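Long-range contacts in Epf (Streptococcus pyogenes, PDB 4ES8), which is a cell-surface adhesin that attaches to cells through an N-terminal domain containing a carbohydrate-binding module: residues F54-P58 against R68-E72; K74-I78 against Y97-F101; L108-Y114 against F178-G184; D213-P217 against Q297-T303. One frame throughout, in Å; residues are numbered along the deposited sequence.

How the contacts relate
The four contacts form two touching pairs at separate places in an elongated chain. Contacts 1 and 2, centres 9 Å apart, share a polar cluster in which His70 ND1 lies 2.7 Å from Asp75 OD1, and strands 68-69 and 76-80 are neighbours in one sheet. Contacts 3 and 4, centres 13 Å apart, meet where His112 ND1 comes within 2.6 Å of Asp213 OD2. Contact 3 reaches the same sheet as contacts 1 and 2, but the centres of contacts 1 and 4 are 41 Å apart. A bound sodium ion lies about 9 Å from the side chain of Phe178 in contact 3, and an acetate ion sits on contact 1.

Contact 1: F54-P58 against R68-E72; sequences FHLIP and REHNE. With ACT (acetate ion), chain D.
His70 lays its imidazole over that of His55 in a face-to-face stack, the ring centroids 4.0 Å apart and the planes inclined by 18°. The His70 side chain can be followed outward from CB, which already rests 3.5 Å from His55 NE2. CG points anti to the backbone N (chi1 -167°), and this swings the ring across the face of its partner. ND1 turns to the carboxylate of Asp75, its hydrogen-bond partner. On the far edge, CD2 lies 3.3 Å from Leu56 O, near the ring plane. NE2 at the tip is hydrogen-bonded at 2.7 Å to a water, and this water accepts from Leu56 N. Histidine suits this place because one flat ring offers a face for stacking and two nitrogens for polar partners; His55 offers its own face to the stack, and its NE2 is bonded to Ser76 OG.

Beyond the rings, Asn71 N donates to Leu56 O over 2.8 Å, almost straight at 175° but from above the carbonyl plane. The rigid ring of Pro58 crosses Glu69 at about a right angle, CG to CG 3.7 Å. Ile57 N holds an acetate ion, probably from the crystallisation liquor, which Arg42 also binds.

The loop after strand 51-54 thus lies against edge strand 68-69, while strands 76-80 and 41-46 both receive side chains of His55 and Ile57.

Contact 2: K74-I78 against Y97-F101; sequences KDSYI and YSVAF
Ser76 OG and Tyr97 OH share a hydrogen bond of 2.8 Å, in which either hydroxyl could be the donor. The serine oxygen approaches the phenol at its edge, in the ring plane. Asp75 comes across the same end of the ring at about a right angle, its OD2 3.4 Å from Tyr97 CZ, with carboxylate and ring planes 42° apart. Farther along the strands the contact turns apolar: Val99 CG2 packs on Ser76 CB at 3.7 Å, and Ile78 CG2 presses against the edge of the Phe101 ring, 3.7 Å from CE1. Small serine lets the long tyrosine reach across, whereas branched valine and isoleucine and the broad phenylalanine fill the region beyond.

The second shell fixes these groups. Asp75 OD1 accepts from Ser76 N over 2.9 Å, a bent bond that meets the oxygen from above the carboxylate plane, and it is also hydrogen-bonded to His70 ND1. Ser76 OG, placed between its backbone N and carbonyl carbon (chi1 48°), is held as well by His55 NE2.

Strands 76-78 and 97-101 run nearly parallel, 14° apart, with axes 9.2 Å from each other at closest. They belong to different sheets, so this is face-to-face packing of a beta sandwich without backbone pairing between them.

The chemistry implies that the buried tyrosine hydroxyl has a hydrogen-bond partner in a serine that is itself bonded to His55, which probably offsets the cost of burying it; the nearby carboxylate would probably also stabilise positive charge on His70.

Contact 3: L108-Y114 against F178-G184; sequences LIKDHDY and FRTLKEG
Arg179 grips Asp113 side-on in a two-pronged salt bridge: NE meets OD1 at 2.8 Å, and NH2 donates to OD2 at 3.0 Å, straight at 179° and onto the syn lone pair. The two planar groups are nearly coplanar, 23° apart. Asp111 OD1 adds opposite charge from well outside the guanidinium plane, while touching Arg179 CD.

Thr180 holds the neighbouring type II turn, Ile109 to His112. Its OG1, set between the backbone N and the carbonyl carbon (chi1 54°), donates to Ile109 O over a short 2.6 Å and accepts from His112 N at 3.3 Å. Threonine suits the spot because its other branch is apolar: CG2 packs 3.6 Å from Tyr114 CE2 and also meets Leu108 CD1.

Backbone pairing frames these side chains. Tyr114 and Phe178 form an antiparallel hydrogen-bonded pair, Asp113 and Arg179 a non-hydrogen-bonded one, and Leu108 and Gly184 exchange bonds in a single bridge. At the backbone angles of Gly184 a side chain would jam against the preceding carbonyl, which calls for glycine. On the buried face, Tyr114 CB makes an off-centre CH-pi contact with the Phe178 ring, 4.2 Å from its centroid, and Leu108 CD1 meets the ring edge. Tyr114 OH reaches back to accept from Ile109 N.

Strand 113-123 lies between strands 172-180 and 202-213 in the sheet, with 154-159 beyond 172-180. From the turn, Lys110 and Asp111 reach Asp268 and Thr243, linking this sheet end to the following part of the chain.

Contact 4: D213-P217 against Q297-T303; sequences DVTNP and QKQSKKT
Ser300 OG donates to Thr215 O over 2.7 Å, in the carbonyl plane, and this bond joins two loops. The other direct polar link is Lys302, whose fully extended chain lets NZ donate to Val214 O at 2.9 Å; a weak bond to Asn216 OD1 is backed by a water bridging the same two atoms, while Asn216 ND2 is hydrogen-bonded to Asp240. A second water donates to both Asp213 O and Ser300 O.

Bonds within each loop set the shapes that meet. Asp213 OD1 accepts from Thr215 N, an Asx turn, and from Thr215 OG1 at 2.6 Å, while its OD2 is bonded to His112. In 297-303, Ser300 OG accepts from Lys302 N at 3.2 Å in an ST turn, and Gln297 OE1 takes both Ser300 N and Gln299 N. Aspartate and serine suit such turns because their short side chains fold back onto nearby backbone; the longer Gln297 does so by bending at chi2.

Among the apolar contacts, Pro217 crosses Lys302 at about a right angle, its CD 3.7 Å from Lys302 CB, and Thr215 CG2 rests 4.0 Å from Gln297 CG. Proline offers a compact face with no N-H to satisfy.

Chemically, then, side chains of 297-303 supply donors to two backbone carbonyls, Val214 O and Thr215 O: one serine hydroxyl donates one hydrogen bond and accepts another, and one ammonium group donates to a loop carbonyl, so the loops join without beta pairing.

Contact 1: F54-P58 against R68-E72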
# COMPACT_ATOMS: atom_id res chain seq x y z
N PHE A 54 -19.50 -8.81 9.74
CA PHE A 54 -19.90 -8.83 8.34
C PHE A 54 -21.37 -8.46 8.16
O PHE A 54 -22.23 -8.91 8.92
CB PHE A 54 -19.58 -10.21 7.73
CG PHE A 54 -19.70 -10.26 6.23
CD1 PHE A 54 -18.67 -9.78 5.42
CD2 PHE A 54 -20.81 -10.84 5.62
CE1 PHE A 54 -18.77 -9.85 4.02
CE2 PHE A 54 -20.89 -10.94 4.23
CZ PHE A 54 -19.88 -10.44 3.44
N HIS A 55 -21.65 -7.61 7.15
CA HIS A 55 -22.97 -7.07 6.84
C HIS A 55 -23.66 -7.96 5.81
O HIS A 55 -23.52 -7.77 4.60
CB HIS A 55 -22.80 -5.63 6.31
CG HIS A 55 -24.04 -4.87 5.94
ND1 HIS A 55 -24.85 -5.24 4.86
CD2 HIS A 55 -24.52 -3.71 6.46
CE1 HIS A 55 -25.81 -4.31 4.79
NE2 HIS A 55 -25.65 -3.37 5.72
N LEU A 56 -24.41 -8.94 6.32
CA LEU A 56 -25.10 -9.88 5.43
C LEU A 56 -26.18 -9.21 4.60
O LEU A 56 -26.78 -8.22 5.04
CB LEU A 56 -25.71 -11.04 6.22
CG LEU A 56 -24.76 -11.82 7.11
CD1 LEU A 56 -25.54 -12.59 8.17
CD2 LEU A 56 -23.87 -12.76 6.30
N ILE A 57 -26.39 -9.71 3.38
CA ILE A 57 -27.44 -9.23 2.50
C ILE A 57 -28.19 -10.51 2.05
O ILE A 57 -27.65 -11.61 2.26
CB ILE A 57 -26.93 -8.35 1.34
CG1 ILE A 57 -26.02 -9.17 0.39
CG2 ILE A 57 -26.23 -7.09 1.92
CD1 ILE A 57 -25.39 -8.40 -0.78
N PRO A 58 -29.39 -10.42 1.45
CA PRO A 58 -30.12 -11.65 1.09
C PRO A 58 -29.28 -12.49 0.13
O PRO A 58 -28.76 -11.98 -0.87
CB PRO A 58 -31.42 -11.12 0.46
CG PRO A 58 -31.62 -9.79 1.13
CD PRO A 58 -30.22 -9.22 1.16
N ARG A 68 -28.77 -2.97 -1.83
CA ARG A 68 -28.97 -4.28 -1.19
C ARG A 68 -29.22 -4.10 0.31
O ARG A 68 -28.38 -3.52 1.02
CB ARG A 68 -27.73 -5.19 -1.40
CG ARG A 68 -27.29 -5.37 -2.86
CD ARG A 68 -27.95 -6.57 -3.57
NE ARG A 68 -29.42 -6.45 -3.64
CZ ARG A 68 -30.08 -5.85 -4.63
NH1 ARG A 68 -29.42 -5.27 -5.62
NH2 ARG A 68 -31.41 -5.83 -4.63
N GLU A 69 -30.34 -4.63 0.79
CA GLU A 69 -30.70 -4.49 2.21
C GLU A 69 -29.80 -5.30 3.15
O GLU A 69 -29.38 -6.42 2.81
CB GLU A 69 -32.16 -4.90 2.47
CG GLU A 69 -32.48 -6.38 2.28
CD GLU A 69 -33.90 -6.70 1.85
OE1 GLU A 69 -34.40 -6.07 0.89
OE2 GLU A 69 -34.53 -7.56 2.50
N HIS A 70 -29.57 -4.75 4.35
CA HIS A 70 -28.96 -5.52 5.45
C HIS A 70 -29.96 -6.66 5.74
O HIS A 70 -31.14 -6.37 5.99
CB HIS A 70 -28.78 -4.61 6.68
CG HIS A 70 -27.89 -5.20 7.74
ND1 HIS A 70 -27.71 -4.56 8.96
CD2 HIS A 70 -27.19 -6.36 7.74
CE1 HIS A 70 -26.87 -5.33 9.64
NE2 HIS A 70 -26.51 -6.40 8.94
N ASN A 71 -29.52 -7.92 5.60
CA ASN A 71 -30.43 -9.07 5.70
C ASN A 71 -31.32 -8.98 6.94
O ASN A 71 -30.83 -8.76 8.03
CB ASN A 71 -29.64 -10.36 5.71
CG ASN A 71 -30.54 -11.52 5.42
OD1 ASN A 71 -31.21 -11.55 4.39
ND2 ASN A 71 -30.63 -12.44 6.37
N GLU A 72 -32.65 -9.16 6.72
CA GLU A 72 -33.72 -9.18 7.75
C GLU A 72 -34.01 -7.80 8.38
O GLU A 72 -35.15 -7.33 8.32
CB GLU A 72 -33.41 -10.18 8.90
CG GLU A 72 -33.06 -11.60 8.49
CD GLU A 72 -32.75 -12.57 9.62
OE1 GLU A 72 -31.76 -12.34 10.36
OE2 GLU A 72 -33.47 -13.59 9.73
C ACT D . -24.11 -12.71 2.06
O ACT D . -23.09 -12.84 1.35
OXT ACT D . -24.45 -11.71 2.71
CH3 ACT D . -25.12 -13.87 2.16
O HOH W 1 -25.65 -8.98 9.04

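Contact 2: K74-I78 against Y97-F101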
# COMPACT_ATOMS: atom_id res chain seq x y z
N LYS A 74 -32.77 -4.62 7.56
CA LYS A 74 -33.04 -3.54 6.58
C LYS A 74 -32.83 -2.11 7.17
O LYS A 74 -33.51 -1.16 6.75
CB LYS A 74 -34.49 -3.66 6.00
CG LYS A 74 -34.85 -5.04 5.47
CD LYS A 74 -36.23 -5.04 4.81
CE LYS A 74 -37.05 -6.23 5.20
NZ LYS A 74 -38.39 -6.19 4.56
N ASP A 75 -31.86 -1.95 8.09
CA ASP A 75 -31.53 -0.64 8.66
C ASP A 75 -30.60 0.10 7.70
O ASP A 75 -30.79 1.30 7.45
CB ASP A 75 -30.89 -0.76 10.06
CG ASP A 75 -29.83 -1.84 10.24
OD1 ASP A 75 -29.49 -2.52 9.23
OD2 ASP A 75 -29.33 -1.99 11.37
N SER A 76 -29.64 -0.61 7.10
CA SER A 76 -28.75 -0.03 6.12
C SER A 76 -28.90 -0.80 4.82
O SER A 76 -29.28 -1.98 4.82
CB SER A 76 -27.30 -0.05 6.60
OG SER A 76 -26.94 -1.34 7.11
N TYR A 77 -28.67 -0.10 3.70
CA TYR A 77 -28.57 -0.69 2.38
C TYR A 77 -27.21 -0.34 1.86
O TYR A 77 -26.66 0.70 2.25
CB TYR A 77 -29.66 -0.14 1.41
CG TYR A 77 -31.05 -0.68 1.67
CD1 TYR A 77 -31.73 -0.40 2.86
CD2 TYR A 77 -31.73 -1.41 0.69
CE1 TYR A 77 -33.02 -0.90 3.09
CE2 TYR A 77 -33.02 -1.89 0.91
CZ TYR A 77 -33.66 -1.63 2.11
OH TYR A 77 -34.93 -2.14 2.32
N ILE A 78 -26.67 -1.16 0.97
CA ILE A 78 -25.33 -0.93 0.40
C ILE A 78 -25.40 -1.10 -1.12
O ILE A 78 -26.26 -1.84 -1.62
CB ILE A 78 -24.31 -1.88 1.04
CG1 ILE A 78 -24.68 -3.38 0.82
CG2 ILE A 78 -24.13 -1.52 2.55
CD1 ILE A 78 -23.62 -4.36 1.41
N TYR A 97 -24.88 4.02 14.81
CA TYR A 97 -24.72 2.84 13.96
C TYR A 97 -23.73 3.15 12.87
O TYR A 97 -23.75 4.26 12.33
CB TYR A 97 -26.08 2.47 13.38
CG TYR A 97 -26.08 1.32 12.41
CD1 TYR A 97 -26.03 0.00 12.86
CD2 TYR A 97 -26.23 1.53 11.04
CE1 TYR A 97 -26.08 -1.07 11.97
CE2 TYR A 97 -26.25 0.48 10.14
CZ TYR A 97 -26.18 -0.82 10.61
OH TYR A 97 -26.25 -1.89 9.74
N SER A 98 -22.88 2.18 12.52
CA SER A 98 -21.88 2.43 11.50
C SER A 98 -21.80 1.31 10.48
O SER A 98 -21.85 0.13 10.86
CB SER A 98 -20.50 2.61 12.15
OG SER A 98 -19.46 2.62 11.18
N VAL A 99 -21.62 1.69 9.20
CA VAL A 99 -21.35 0.74 8.11
C VAL A 99 -19.92 1.01 7.63
O VAL A 99 -19.52 2.17 7.47
CB VAL A 99 -22.37 0.88 6.94
CG1 VAL A 99 -21.94 0.06 5.73
CG2 VAL A 99 -23.77 0.50 7.39
N ALA A 100 -19.14 -0.05 7.38
CA ALA A 100 -17.79 0.10 6.86
C ALA A 100 -17.60 -0.81 5.68
O ALA A 100 -18.11 -1.94 5.69
CB ALA A 100 -16.76 -0.21 7.92
N PHE A 101 -16.84 -0.34 4.70
CA PHE A 101 -16.44 -1.16 3.57
C PHE A 101 -14.94 -1.41 3.59
O PHE A 101 -14.17 -0.56 4.05
CB PHE A 101 -16.79 -0.45 2.25
CG PHE A 101 -18.26 -0.14 2.14
CD1 PHE A 101 -19.21 -1.15 2.11
CD2 PHE A 101 -18.70 1.18 2.05
CE1 PHE A 101 -20.57 -0.86 2.03
CE2 PHE A 101 -20.05 1.47 1.96
CZ PHE A 101 -20.99 0.45 1.93

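Contact 3: L108-Y114 against F178-G184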
# COMPACT_ATOMS: atom_id res chain seq x y z
N LEU A 108 0.91 -6.38 -1.19
CA LEU A 108 1.86 -5.29 -1.01
C LEU A 108 3.19 -5.83 -0.46
O LEU A 108 3.23 -6.95 0.06
CB LEU A 108 1.28 -4.21 -0.05
CG LEU A 108 -0.13 -3.67 -0.41
CD1 LEU A 108 -0.56 -2.60 0.56
CD2 LEU A 108 -0.17 -3.14 -1.85
N ILE A 109 4.26 -5.05 -0.62
CA ILE A 109 5.58 -5.42 -0.11
C ILE A 109 5.73 -4.84 1.28
O ILE A 109 5.35 -3.70 1.54
CB ILE A 109 6.69 -4.91 -1.07
CG1 ILE A 109 6.58 -5.66 -2.42
CG2 ILE A 109 8.11 -5.11 -0.46
CD1 ILE A 109 7.41 -5.01 -3.55
N LYS A 110 6.33 -5.64 2.19
CA LYS A 110 6.58 -5.18 3.56
C LYS A 110 7.52 -3.98 3.55
O LYS A 110 8.53 -4.00 2.83
CB LYS A 110 7.22 -6.32 4.37
CG LYS A 110 7.45 -5.97 5.85
CD LYS A 110 8.02 -7.14 6.67
CE LYS A 110 9.48 -7.41 6.37
NZ LYS A 110 10.06 -8.44 7.29
N ASP A 111 7.19 -2.95 4.34
CA ASP A 111 8.04 -1.78 4.55
C ASP A 111 8.20 -0.90 3.29
O ASP A 111 9.17 -0.18 3.17
CB ASP A 111 9.42 -2.22 5.10
CG ASP A 111 10.23 -1.14 5.78
OD1 ASP A 111 9.64 -0.33 6.53
OD2 ASP A 111 11.47 -1.15 5.62
N HIS A 112 7.22 -0.95 2.38
CA HIS A 112 7.16 -0.05 1.24
C HIS A 112 6.14 1.05 1.58
O HIS A 112 5.31 0.86 2.48
CB HIS A 112 6.76 -0.82 -0.03
CG HIS A 112 7.91 -1.33 -0.85
ND1 HIS A 112 7.85 -1.36 -2.23
CD2 HIS A 112 9.11 -1.85 -0.46
CE1 HIS A 112 8.98 -1.90 -2.65
NE2 HIS A 112 9.77 -2.23 -1.61
N ASP A 113 6.21 2.18 0.87
CA ASP A 113 5.33 3.32 1.05
C ASP A 113 4.30 3.34 -0.07
O ASP A 113 4.67 3.10 -1.24
CB ASP A 113 6.14 4.61 1.05
CG ASP A 113 7.06 4.73 2.25
OD1 ASP A 113 6.61 4.42 3.35
OD2 ASP A 113 8.23 5.07 2.07
N TYR A 114 3.03 3.62 0.28
CA TYR A 114 1.95 3.62 -0.70
C TYR A 114 1.14 4.89 -0.62
O TYR A 114 1.10 5.56 0.43
CB TYR A 114 1.04 2.39 -0.50
CG TYR A 114 1.77 1.10 -0.78
CD1 TYR A 114 1.86 0.60 -2.08
CD2 TYR A 114 2.45 0.42 0.23
CE1 TYR A 114 2.58 -0.56 -2.37
CE2 TYR A 114 3.18 -0.74 -0.05
CZ TYR A 114 3.25 -1.22 -1.35
OH TYR A 114 3.97 -2.37 -1.60
N PHE A 178 0.78 5.79 3.52
CA PHE A 178 1.11 4.94 4.66
C PHE A 178 2.27 4.05 4.28
O PHE A 178 2.57 3.87 3.10
CB PHE A 178 -0.09 4.09 5.13
CG PHE A 178 -0.52 3.04 4.14
CD1 PHE A 178 -1.30 3.37 3.03
CD2 PHE A 178 -0.14 1.71 4.30
CE1 PHE A 178 -1.68 2.39 2.11
CE2 PHE A 178 -0.53 0.73 3.38
CZ PHE A 178 -1.31 1.08 2.29
N ARG A 179 2.87 3.46 5.30
CA ARG A 179 3.93 2.46 5.13
C ARG A 179 3.43 1.11 5.63
O ARG A 179 2.83 1.04 6.71
CB ARG A 179 5.19 2.88 5.92
CG ARG A 179 6.33 1.88 5.85
CD ARG A 179 7.63 2.47 6.41
NE ARG A 179 8.21 3.38 5.41
CZ ARG A 179 9.34 4.07 5.57
NH1 ARG A 179 10.03 3.98 6.71
NH2 ARG A 179 9.79 4.85 4.60
N THR A 180 3.67 0.02 4.87
CA THR A 180 3.22 -1.29 5.36
C THR A 180 4.14 -1.89 6.45
O THR A 180 5.37 -1.71 6.42
CB THR A 180 3.20 -2.27 4.21
OG1 THR A 180 4.50 -2.27 3.58
CG2 THR A 180 2.09 -1.95 3.21
N LEU A 181 3.52 -2.64 7.36
CA LEU A 181 4.24 -3.37 8.42
C LEU A 181 4.34 -4.86 8.06
O LEU A 181 5.10 -5.60 8.71
CB LEU A 181 3.53 -3.20 9.79
CG LEU A 181 3.54 -1.76 10.31
CD1 LEU A 181 2.74 -1.63 11.59
CD2 LEU A 181 4.98 -1.20 10.50
N LYS A 182 3.54 -5.31 7.08
CA LYS A 182 3.50 -6.70 6.63
C LYS A 182 3.53 -6.79 5.12
O LYS A 182 3.27 -5.80 4.44
CB LYS A 182 2.17 -7.36 7.09
CG LYS A 182 1.90 -7.37 8.60
CD LYS A 182 0.58 -8.07 8.91
CE LYS A 182 0.39 -8.27 10.40
NZ LYS A 182 -0.67 -9.28 10.68
N GLU A 183 3.80 -8.00 4.60
CA GLU A 183 3.66 -8.36 3.19
C GLU A 183 2.25 -8.90 2.99
O GLU A 183 1.75 -9.63 3.86
CB GLU A 183 4.69 -9.42 2.78
CG GLU A 183 4.52 -9.87 1.33
CD GLU A 183 5.50 -10.93 0.89
OE1 GLU A 183 6.71 -10.75 1.16
OE2 GLU A 183 5.07 -11.93 0.29
N GLY A 184 1.66 -8.65 1.84
CA GLY A 184 0.35 -9.22 1.53
C GLY A 184 -0.70 -8.17 1.25
O GLY A 184 -0.48 -6.97 1.45
O HOH W 2 7.65 -8.16 1.35
O HOH W 3 7.54 -0.97 8.02

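Contact 4: D213-P217 against Q297-T303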
# COMPACT_ATOMS: atom_id res chain seq x y z
N ASP A 213 2.55 2.32 -5.42
CA ASP A 213 3.75 2.27 -4.61
C ASP A 213 4.52 3.58 -4.83
O ASP A 213 4.71 3.98 -5.97
CB ASP A 213 4.57 1.04 -5.03
CG ASP A 213 5.72 0.71 -4.10
OD1 ASP A 213 6.41 1.64 -3.67
OD2 ASP A 213 5.90 -0.48 -3.79
N VAL A 214 4.91 4.27 -3.73
CA VAL A 214 5.66 5.53 -3.85
C VAL A 214 6.98 5.45 -3.07
O VAL A 214 7.57 6.48 -2.72
CB VAL A 214 4.81 6.75 -3.40
CG1 VAL A 214 3.68 7.00 -4.38
CG2 VAL A 214 4.30 6.57 -1.97
N THR A 215 7.47 4.22 -2.85
CA THR A 215 8.70 4.00 -2.12
C THR A 215 9.89 4.69 -2.79
O THR A 215 10.12 4.52 -3.98
CB THR A 215 8.96 2.50 -2.05
OG1 THR A 215 7.82 1.86 -1.47
CG2 THR A 215 10.19 2.16 -1.26
N ASN A 216 10.70 5.40 -1.99
CA ASN A 216 11.94 5.97 -2.51
C ASN A 216 12.99 4.88 -2.61
O ASN A 216 13.11 4.06 -1.69
CB ASN A 216 12.45 7.09 -1.60
CG ASN A 216 11.55 8.29 -1.64
OD1 ASN A 216 11.15 8.76 -2.70
ND2 ASN A 216 11.22 8.80 -0.46
N PRO A 217 13.80 4.89 -3.68
CA PRO A 217 14.88 3.91 -3.76
C PRO A 217 15.88 4.13 -2.63
O PRO A 217 16.05 5.27 -2.15
CB PRO A 217 15.52 4.17 -5.12
CG PRO A 217 15.18 5.59 -5.44
CD PRO A 217 13.82 5.83 -4.82
N GLN A 297 13.82 2.00 -7.95
CA GLN A 297 12.82 1.26 -7.18
C GLN A 297 11.86 0.65 -8.21
O GLN A 297 11.14 1.39 -8.87
CB GLN A 297 12.11 2.20 -6.19
CG GLN A 297 11.76 1.51 -4.87
CD GLN A 297 10.95 0.27 -5.10
OE1 GLN A 297 9.86 0.34 -5.70
NE2 GLN A 297 11.50 -0.91 -4.77
N LYS A 298 11.88 -0.69 -8.40
CA LYS A 298 11.11 -1.28 -9.51
C LYS A 298 9.62 -1.10 -9.39
O LYS A 298 8.94 -1.06 -10.42
CB LYS A 298 11.41 -2.76 -9.67
CG LYS A 298 12.78 -3.07 -10.22
CD LYS A 298 12.91 -4.57 -10.19
CE LYS A 298 13.73 -5.08 -11.32
NZ LYS A 298 13.71 -6.56 -11.32
N GLN A 299 9.08 -1.01 -8.17
CA GLN A 299 7.63 -0.89 -8.04
C GLN A 299 7.18 0.57 -8.17
O GLN A 299 6.18 0.82 -8.85
CB GLN A 299 7.13 -1.48 -6.71
CG GLN A 299 7.29 -3.00 -6.64
CD GLN A 299 8.70 -3.47 -6.43
OE1 GLN A 299 9.47 -2.92 -5.64
NE2 GLN A 299 9.06 -4.56 -7.10
N SER A 300 7.86 1.52 -7.50
CA SER A 300 7.42 2.91 -7.56
C SER A 300 7.91 3.61 -8.84
O SER A 300 7.41 4.69 -9.17
CB SER A 300 7.94 3.67 -6.35
OG SER A 300 9.35 3.82 -6.47
N LYS A 301 8.95 3.03 -9.47
CA LYS A 301 9.63 3.52 -10.68
C LYS A 301 10.52 4.73 -10.40
O LYS A 301 11.02 5.35 -11.35
CB LYS A 301 8.64 3.84 -11.83
CG LYS A 301 7.65 2.72 -12.16
CD LYS A 301 8.39 1.47 -12.60
CE LYS A 301 7.49 0.31 -12.92
NZ LYS A 301 8.32 -0.90 -13.17
N LYS A 302 10.72 5.08 -9.12
CA LYS A 302 11.59 6.19 -8.74
C LYS A 302 13.05 5.78 -8.83
O LYS A 302 13.41 4.70 -8.39
CB LYS A 302 11.24 6.67 -7.32
CG LYS A 302 9.87 7.32 -7.23
CD LYS A 302 9.57 7.64 -5.77
CE LYS A 302 8.27 8.38 -5.62
NZ LYS A 302 8.11 8.85 -4.22
N THR A 303 13.90 6.67 -9.42
CA THR A 303 15.33 6.42 -9.57
C THR A 303 16.12 7.35 -8.66
O THR A 303 15.77 8.53 -8.53
CB THR A 303 15.74 6.55 -11.05
OG1 THR A 303 14.92 5.68 -11.83
CG2 THR A 303 17.22 6.23 -11.30
O HOH W 4 5.55 6.09 -7.55
O HOH W 5 9.85 10.97 -4.00